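Local coordinates for protein dendroaspis polylepis MT9 (Dendroaspis polylepis, PDB 6R5M) that antagonizes the muscarinic type 2 acetylcholine receptor and reverses the arterial relaxation induced by agonists of that receptor, at residues H4-K9 with G29-R34; Y23-R28 with R45-C50; K15-N20 with R34-P39. All coordinates share one frame; numbering follows the deposited sequence.

Contact 1 of 3, residues H4-K9 with G29-R34. With SO4 (sulfate ion), chain D.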
# COMPACT_ATOMS: atom_id res chain seq x y z
N HIS A 4 -4.11 4.71 -0.82
CA HIS A 4 -4.22 4.80 0.65
C HIS A 4 -2.77 4.80 1.18
O HIS A 4 -1.93 4.05 0.66
CB HIS A 4 -4.98 3.59 1.23
CG HIS A 4 -6.46 3.58 0.98
ND1 HIS A 4 -7.33 4.33 1.76
CD2 HIS A 4 -7.18 2.86 0.08
CE1 HIS A 4 -8.55 4.07 1.28
NE2 HIS A 4 -8.50 3.19 0.28
N ILE A 5 -2.46 5.70 2.14
CA ILE A 5 -1.13 5.78 2.74
C ILE A 5 -1.24 5.41 4.19
O ILE A 5 -2.15 5.86 4.88
CB ILE A 5 -0.42 7.16 2.55
CG1 ILE A 5 -0.28 7.53 1.05
CG2 ILE A 5 0.94 7.23 3.28
CD1 ILE A 5 0.82 6.81 0.23
N GLN A 6 -0.28 4.61 4.66
CA GLN A 6 -0.21 4.21 6.06
C GLN A 6 0.57 5.24 6.89
O GLN A 6 1.72 5.55 6.58
CB GLN A 6 0.40 2.81 6.19
CG GLN A 6 0.23 2.18 7.57
CD GLN A 6 -1.19 1.72 7.88
OE1 GLN A 6 -2.08 1.64 7.02
NE2 GLN A 6 -1.43 1.40 9.14
N ILE A 7 -0.09 5.81 7.90
CA ILE A 7 0.44 6.78 8.87
C ILE A 7 -0.05 6.30 10.25
O ILE A 7 -1.26 6.11 10.43
CB ILE A 7 -0.01 8.24 8.58
CG1 ILE A 7 0.38 8.68 7.14
CG2 ILE A 7 0.58 9.21 9.63
CD1 ILE A 7 -0.21 10.02 6.67
N SER A 8 0.87 6.09 11.21
CA SER A 8 0.55 5.63 12.57
C SER A 8 -0.47 6.54 13.26
O SER A 8 -0.30 7.77 13.27
CB SER A 8 1.80 5.52 13.42
OG SER A 8 2.77 4.66 12.83
N LYS A 9 -1.54 5.93 13.80
CA LYS A 9 -2.66 6.57 14.51
C LYS A 9 -3.42 7.63 13.66
O LYS A 9 -4.15 8.45 14.22
CB LYS A 9 -2.19 7.15 15.87
CG LYS A 9 -1.76 6.08 16.89
CD LYS A 9 -1.62 6.66 18.29
CE LYS A 9 -1.62 5.59 19.36
NZ LYS A 9 -1.40 6.15 20.72
N GLY A 29 -0.32 -10.88 8.74
CA GLY A 29 -1.58 -10.13 8.71
C GLY A 29 -1.48 -8.67 9.13
O GLY A 29 -2.35 -7.87 8.77
N TRP A 30 -0.42 -8.32 9.88
CA TRP A 30 -0.16 -6.96 10.35
C TRP A 30 0.37 -6.10 9.21
O TRP A 30 1.39 -6.44 8.59
CB TRP A 30 0.84 -6.97 11.52
CG TRP A 30 0.43 -7.82 12.68
CD1 TRP A 30 0.89 -9.07 12.97
CD2 TRP A 30 -0.57 -7.52 13.66
NE1 TRP A 30 0.26 -9.55 14.10
CE2 TRP A 30 -0.64 -8.62 14.54
CE3 TRP A 30 -1.43 -6.42 13.87
CZ2 TRP A 30 -1.55 -8.66 15.61
CZ3 TRP A 30 -2.34 -6.47 14.92
CH2 TRP A 30 -2.40 -7.58 15.77
N ILE A 31 -0.31 -4.98 8.94
CA ILE A 31 0.07 -4.03 7.89
C ILE A 31 1.34 -3.27 8.29
O ILE A 31 1.37 -2.60 9.32
CB ILE A 31 -1.10 -3.08 7.50
CG1 ILE A 31 -2.30 -3.87 6.96
CG2 ILE A 31 -0.64 -2.04 6.48
CD1 ILE A 31 -3.55 -3.52 7.53
N ILE A 32 2.40 -3.41 7.49
CA ILE A 32 3.68 -2.73 7.72
C ILE A 32 3.82 -1.51 6.80
O ILE A 32 4.70 -0.67 7.01
CB ILE A 32 4.92 -3.66 7.70
CG1 ILE A 32 5.09 -4.39 6.36
CG2 ILE A 32 4.88 -4.63 8.86
CD1 ILE A 32 6.49 -5.03 6.18
N GLY A 33 2.94 -1.40 5.81
CA GLY A 33 2.93 -0.28 4.88
C GLY A 33 1.83 -0.33 3.84
O GLY A 33 1.32 -1.39 3.50
N ARG A 34 1.46 0.86 3.36
CA ARG A 34 0.46 1.08 2.31
C ARG A 34 0.90 2.36 1.63
O ARG A 34 1.10 3.38 2.30
CB ARG A 34 -0.96 1.29 2.88
CG ARG A 34 -1.69 0.03 3.34
CD ARG A 34 -3.18 0.27 3.55
NE ARG A 34 -3.42 1.43 4.42
CZ ARG A 34 -4.59 2.03 4.57
NH1 ARG A 34 -5.68 1.58 3.95
NH2 ARG A 34 -4.69 3.09 5.36
S SO4 D . -8.04 3.62 5.93
O1 SO4 D . -9.29 4.39 6.10
O2 SO4 D . -6.90 4.52 6.17
O3 SO4 D . -8.01 2.53 6.89
O4 SO4 D . -7.96 3.08 4.57

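Contact 2 of 3, residues Y23-R28 with R45-C50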
# COMPACT_ATOMS: atom_id res chain seq x y z
N TYR A 23 0.14 -0.29 -3.24
CA TYR A 23 0.50 -1.52 -2.55
C TYR A 23 0.03 -1.56 -1.12
O TYR A 23 -0.20 -0.52 -0.50
CB TYR A 23 2.02 -1.77 -2.61
CG TYR A 23 2.82 -0.96 -1.61
CD1 TYR A 23 3.30 0.31 -1.94
CD2 TYR A 23 3.09 -1.45 -0.34
CE1 TYR A 23 4.04 1.06 -1.03
CE2 TYR A 23 3.79 -0.69 0.59
CZ TYR A 23 4.27 0.56 0.24
OH TYR A 23 4.98 1.31 1.15
N LYS A 24 -0.05 -2.76 -0.58
CA LYS A 24 -0.33 -3.04 0.81
C LYS A 24 0.65 -4.13 1.19
O LYS A 24 0.64 -5.21 0.59
CB LYS A 24 -1.79 -3.47 1.03
CG LYS A 24 -2.16 -3.63 2.50
CD LYS A 24 -3.67 -3.56 2.73
CE LYS A 24 -4.31 -4.91 2.62
NZ LYS A 24 -5.72 -4.85 3.10
N MET A 25 1.53 -3.82 2.15
CA MET A 25 2.55 -4.74 2.62
C MET A 25 2.22 -5.21 4.03
O MET A 25 1.93 -4.39 4.90
CB MET A 25 3.94 -4.09 2.54
CG MET A 25 5.07 -5.10 2.69
SD MET A 25 6.69 -4.36 2.47
CE MET A 25 6.88 -4.55 0.72
N SER A 26 2.22 -6.54 4.23
CA SER A 26 1.92 -7.16 5.52
C SER A 26 2.86 -8.29 5.94
O SER A 26 3.49 -8.93 5.10
CB SER A 26 0.44 -7.55 5.62
OG SER A 26 0.13 -8.63 4.76
N VAL A 27 2.94 -8.52 7.25
CA VAL A 27 3.68 -9.62 7.88
C VAL A 27 2.77 -10.20 8.96
O VAL A 27 2.33 -9.47 9.86
CB VAL A 27 5.14 -9.33 8.34
CG1 VAL A 27 5.22 -8.19 9.33
CG2 VAL A 27 5.81 -10.58 8.91
N ARG A 28 2.44 -11.50 8.86
CA ARG A 28 1.52 -12.20 9.78
C ARG A 28 0.14 -11.48 9.85
O ARG A 28 -0.46 -11.44 10.91
CB ARG A 28 2.14 -12.37 11.20
CG ARG A 28 2.88 -13.68 11.45
CD ARG A 28 3.52 -13.68 12.83
NE ARG A 28 4.22 -14.92 13.15
CZ ARG A 28 5.15 -15.05 14.10
NH1 ARG A 28 5.52 -14.00 14.82
NH2 ARG A 28 5.74 -16.22 14.30
N ARG A 45 7.11 -11.43 4.49
CA ARG A 45 6.58 -10.20 3.92
C ARG A 45 5.72 -10.48 2.68
O ARG A 45 6.19 -11.11 1.72
CB ARG A 45 7.74 -9.27 3.57
CG ARG A 45 7.46 -7.81 3.84
CD ARG A 45 8.69 -7.12 4.38
NE ARG A 45 9.87 -7.29 3.53
CZ ARG A 45 10.54 -6.29 2.96
NH1 ARG A 45 10.16 -5.03 3.14
NH2 ARG A 45 11.60 -6.55 2.21
N GLN A 46 4.46 -10.03 2.73
CA GLN A 46 3.49 -10.26 1.65
C GLN A 46 3.03 -8.94 1.09
O GLN A 46 2.60 -8.08 1.86
CB GLN A 46 2.27 -11.07 2.16
CG GLN A 46 2.59 -12.32 2.97
CD GLN A 46 2.72 -13.55 2.12
OE1 GLN A 46 1.74 -14.20 1.77
NE2 GLN A 46 3.95 -13.94 1.80
N VAL A 47 3.11 -8.77 -0.25
CA VAL A 47 2.68 -7.55 -0.95
C VAL A 47 1.44 -7.83 -1.79
O VAL A 47 1.35 -8.86 -2.46
CB VAL A 47 3.77 -6.88 -1.85
CG1 VAL A 47 3.55 -5.37 -1.98
CG2 VAL A 47 5.18 -7.15 -1.35
N GLN A 48 0.50 -6.90 -1.75
CA GLN A 48 -0.71 -6.92 -2.56
C GLN A 48 -0.63 -5.67 -3.42
O GLN A 48 -0.59 -4.56 -2.88
CB GLN A 48 -1.98 -6.89 -1.69
CG GLN A 48 -2.36 -8.24 -1.06
CD GLN A 48 -3.34 -8.04 0.07
OE1 GLN A 48 -2.97 -8.07 1.25
NE2 GLN A 48 -4.60 -7.81 -0.24
N CYS A 49 -0.48 -5.84 -4.74
CA CYS A 49 -0.40 -4.69 -5.64
C CYS A 49 -1.63 -4.57 -6.51
O CYS A 49 -2.21 -5.58 -6.90
CB CYS A 49 0.88 -4.73 -6.49
SG CYS A 49 2.40 -4.56 -5.53
N CYS A 50 -2.02 -3.34 -6.84
CA CYS A 50 -3.22 -3.04 -7.64
C CYS A 50 -3.02 -1.72 -8.38
O CYS A 50 -2.16 -0.94 -8.00
CB CYS A 50 -4.47 -3.02 -6.75
SG CYS A 50 -4.32 -1.92 -5.33
O HOH W 1 -0.43 -7.48 2.13

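Contact 3 of 3, residues K15-N20 with R34-P39. With SO4 (sulfate ion), chain D.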
# COMPACT_ATOMS: atom_id res chain seq x y z
N LYS A 15 -2.68 9.57 -1.09
CA LYS A 15 -1.64 10.30 -1.82
C LYS A 15 -1.83 10.11 -3.32
O LYS A 15 -2.08 8.98 -3.77
CB LYS A 15 -0.24 9.81 -1.38
CG LYS A 15 0.95 10.41 -2.12
CD LYS A 15 2.27 10.00 -1.48
CE LYS A 15 3.44 10.48 -2.31
NZ LYS A 15 4.73 9.98 -1.78
N THR A 16 -1.73 11.21 -4.08
CA THR A 16 -1.80 11.18 -5.54
C THR A 16 -0.39 10.77 -6.00
O THR A 16 0.55 11.57 -5.93
CB THR A 16 -2.28 12.53 -6.09
OG1 THR A 16 -3.49 12.91 -5.42
CG2 THR A 16 -2.52 12.51 -7.60
N CYS A 17 -0.24 9.49 -6.39
CA CYS A 17 1.04 8.91 -6.81
C CYS A 17 1.32 9.14 -8.28
O CYS A 17 0.40 9.10 -9.10
CB CYS A 17 1.11 7.42 -6.48
SG CYS A 17 0.53 6.99 -4.82
N GLU A 18 2.62 9.31 -8.62
CA GLU A 18 3.12 9.41 -9.99
C GLU A 18 3.07 8.01 -10.60
O GLU A 18 2.88 7.87 -11.81
CB GLU A 18 4.57 9.91 -10.00
CG GLU A 18 4.71 11.42 -9.91
CD GLU A 18 6.10 11.88 -9.52
OE1 GLU A 18 7.01 11.81 -10.38
OE2 GLU A 18 6.28 12.30 -8.35
N GLU A 19 3.23 6.97 -9.74
CA GLU A 19 3.18 5.55 -10.09
C GLU A 19 1.76 5.14 -10.46
O GLU A 19 0.80 5.69 -9.92
CB GLU A 19 3.68 4.66 -8.93
CG GLU A 19 5.13 4.86 -8.52
CD GLU A 19 5.37 5.87 -7.41
OE1 GLU A 19 4.46 6.69 -7.13
OE2 GLU A 19 6.47 5.84 -6.82
N ASN A 20 1.65 4.14 -11.34
CA ASN A 20 0.39 3.56 -11.77
C ASN A 20 -0.17 2.59 -10.72
O ASN A 20 -1.38 2.37 -10.68
CB ASN A 20 0.61 2.84 -13.09
CG ASN A 20 -0.65 2.46 -13.79
OD1 ASN A 20 -1.60 3.25 -13.94
ND2 ASN A 20 -0.67 1.25 -14.28
N ARG A 34 1.46 0.86 3.36
CA ARG A 34 0.46 1.08 2.31
C ARG A 34 0.90 2.36 1.63
O ARG A 34 1.10 3.38 2.30
CB ARG A 34 -0.96 1.29 2.88
CG ARG A 34 -1.69 0.03 3.34
CD ARG A 34 -3.18 0.27 3.55
NE ARG A 34 -3.42 1.43 4.42
CZ ARG A 34 -4.59 2.03 4.57
NH1 ARG A 34 -5.68 1.58 3.95
NH2 ARG A 34 -4.69 3.09 5.36
N GLY A 35 1.08 2.30 0.31
CA GLY A 35 1.49 3.48 -0.42
C GLY A 35 1.55 3.35 -1.92
O GLY A 35 0.85 2.53 -2.51
N CYS A 36 2.41 4.18 -2.52
CA CYS A 36 2.64 4.31 -3.96
C CYS A 36 3.57 3.20 -4.48
O CYS A 36 4.48 2.78 -3.79
CB CYS A 36 3.21 5.69 -4.27
SG CYS A 36 2.20 7.08 -3.69
N GLY A 37 3.36 2.81 -5.73
CA GLY A 37 4.18 1.81 -6.41
C GLY A 37 3.92 0.36 -6.02
O GLY A 37 2.95 0.07 -5.32
N CYS A 38 4.78 -0.56 -6.50
CA CYS A 38 4.69 -1.99 -6.19
C CYS A 38 6.08 -2.51 -5.79
O CYS A 38 6.90 -2.79 -6.65
CB CYS A 38 4.09 -2.79 -7.34
SG CYS A 38 3.85 -4.56 -6.96
N PRO A 39 6.38 -2.57 -4.47
CA PRO A 39 7.70 -3.04 -4.06
C PRO A 39 7.82 -4.57 -4.06
O PRO A 39 6.82 -5.28 -3.93
CB PRO A 39 7.87 -2.46 -2.65
CG PRO A 39 6.54 -1.87 -2.27
CD PRO A 39 5.54 -2.26 -3.31
S SO4 D . -8.04 3.62 5.93
O1 SO4 D . -9.29 4.39 6.10
O2 SO4 D . -6.90 4.52 6.17
O3 SO4 D . -8.01 2.53 6.89
O4 SO4 D . -7.96 3.08 4.57

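Contact 1 of 3, residues H4-K9 with G29-R34
The guanidinium group of Arg34 overlaps the side chain of His4, whose CB rests over one of its faces, toward the rim, 3.5 Å from NH1. Beyond that methylene the imidazole runs nearly parallel to the guanidinium, the two planes only 13° apart. On NE the partner is Gln6, whose OE1 accepts a bond of 2.9 Å from Arg34 NE. The donor sits nearly along the C=O axis, but OE1 lies 34° out of the guanidinium plane and the bond is bent. A bend at chi2 of 72° folds the Gln6 amide back to Arg34 and leaves its CD 4.0 Å from CG2 of Ile31, a chain it crosses at about a right angle. In the backbone, Arg34 O accepts the N-H of Gln6 at 3.0 Å and a CA-H contact from Ile5, with CA 3.3 Å away. In the three-finger toxin fold this joins the first finger, in the loop that follows strand 2-4, to strand 30-36 of the central finger, where Ile32 and Gly33 form a classic beta bulge opposite Met25. A sulfate, probably from the crystallisation liquor, binds the outer end of the arginine through two hydrogen bonds: NH1 donates to its O4 and NH2 to its O2, both at 2.8 Å, O2 lying at the edge and in the guanidinium plane. NH1 also bonds to Tyr57 O, and the sulfate accepts a further hydrogen bond from Gly12 N. The sulfate O4 is 3.1 Å from His4 ND1; anion and arginine would probably pull the imidazole's ionisation in opposite senses.

Contact 2 of 3, residues Y23-R28 with R45-C50
The ring of Pro39 packs over one face of the Tyr23 phenol, while CG1 of Val47 comes obliquely to the Tyr23 ring; at the Arg45 guanidinium, SD of Met25 is likewise oblique, 3.6 Å from NH1. The two segments belong to the three-stranded antiparallel sheet of the three-finger fold, in which strand 22-27 of the central finger is flanked by strand 45-50, the strand of the third finger. The strands run at 159° to one another. Tyr23, Met25, Arg45, Val47 and Cys49 share one face. There chi1 of 79° sets the tyrosine CG between the backbone N and the carbonyl carbon, and the part turned to the other strand is CB, 4.0 Å from Val47 CG1 and 4.1 Å from Cys49 SG, while the ring leads away from strand 45-50. Met25, extended to SD and then bent, lays its CE 3.7 Å from Val47 CG2. Two hydrogen-bonded pairs, Lys24 with Gln48 and Ser26 with Gln46, each exchange two backbone bonds. Gln46 N to Ser26 O measures 2.8 Å. Lys24 N to Gln48 O measures 3.0 Å. Their side chains occupy the other face. Lys24 and Gln48 lie side by side and point the same way, CE of the lysine being 3.7 Å from OE1 of the glutamine; the ammonium group itself goes on to a salt bridge with the C-terminal carboxylate of Tyr57. A water sits among Lys24 O, Ser26 OG and Gln48 OE1, and its oxygen is 2.8 Å from Gln48 OE1.

Contact 3 of 3, residues K15-N20 with R34-P39
Glu19 lies against the backbone of Gly37 and the CB of Cys36 with every part of its chain in touch: CB is 3.7 Å from Gly37 N, CG 3.8 Å from Gly37 CA, CD 3.8 Å from Cys36 CB, and at the tip OE1 comes to 3.3 Å from that same Cys36 CB. A bend at chi2 (92°) folds the carboxylate back over the cysteine. The contact lies in the disulfide-rich core of the three-finger fold, where the base of the first finger is tied to the end of the central finger's strand 30-36. The tie is the bond between Cys17 SG and Cys36 SG, 2.0 Å long with a left-handed chi3 of -68°, and Cys17 is buried. No hydrogen bond crosses between the segments, so covalent linkage and van der Waals contact carry the join. Gly37 has a positive phi (76°), a conformation that favours glycine, and the chain then passes to Cys38, which forms a second disulfide with Cys49. Two residues before Cys17, Lys15 stretches fully extended past the bridge, its CD 3.7 Å from Cys36 SG.

Contacts 1 and 2 have centres about 10 Å apart; contact 3 has its centre about 13 Å from each, on the opposite side of the chain's centre. Strand 30-36 serves contacts 1 and 3, which share Arg34, and pairs with strand 22-27 of contact 2 through the main chain of Met25, Ile32 and Gly33 and of Tyr23 and Gly35. Along the chain the segments alternate, so the three contacts interlock. The Cys38-Cys49 disulfide links contacts 3 and 2 covalently. In this helix-free toxin the three-stranded sheet, with contact 2, joins the central and third fingers, while the first, with its own two-stranded sheet, is tied to strand 30-36 by contacts 1 and 3.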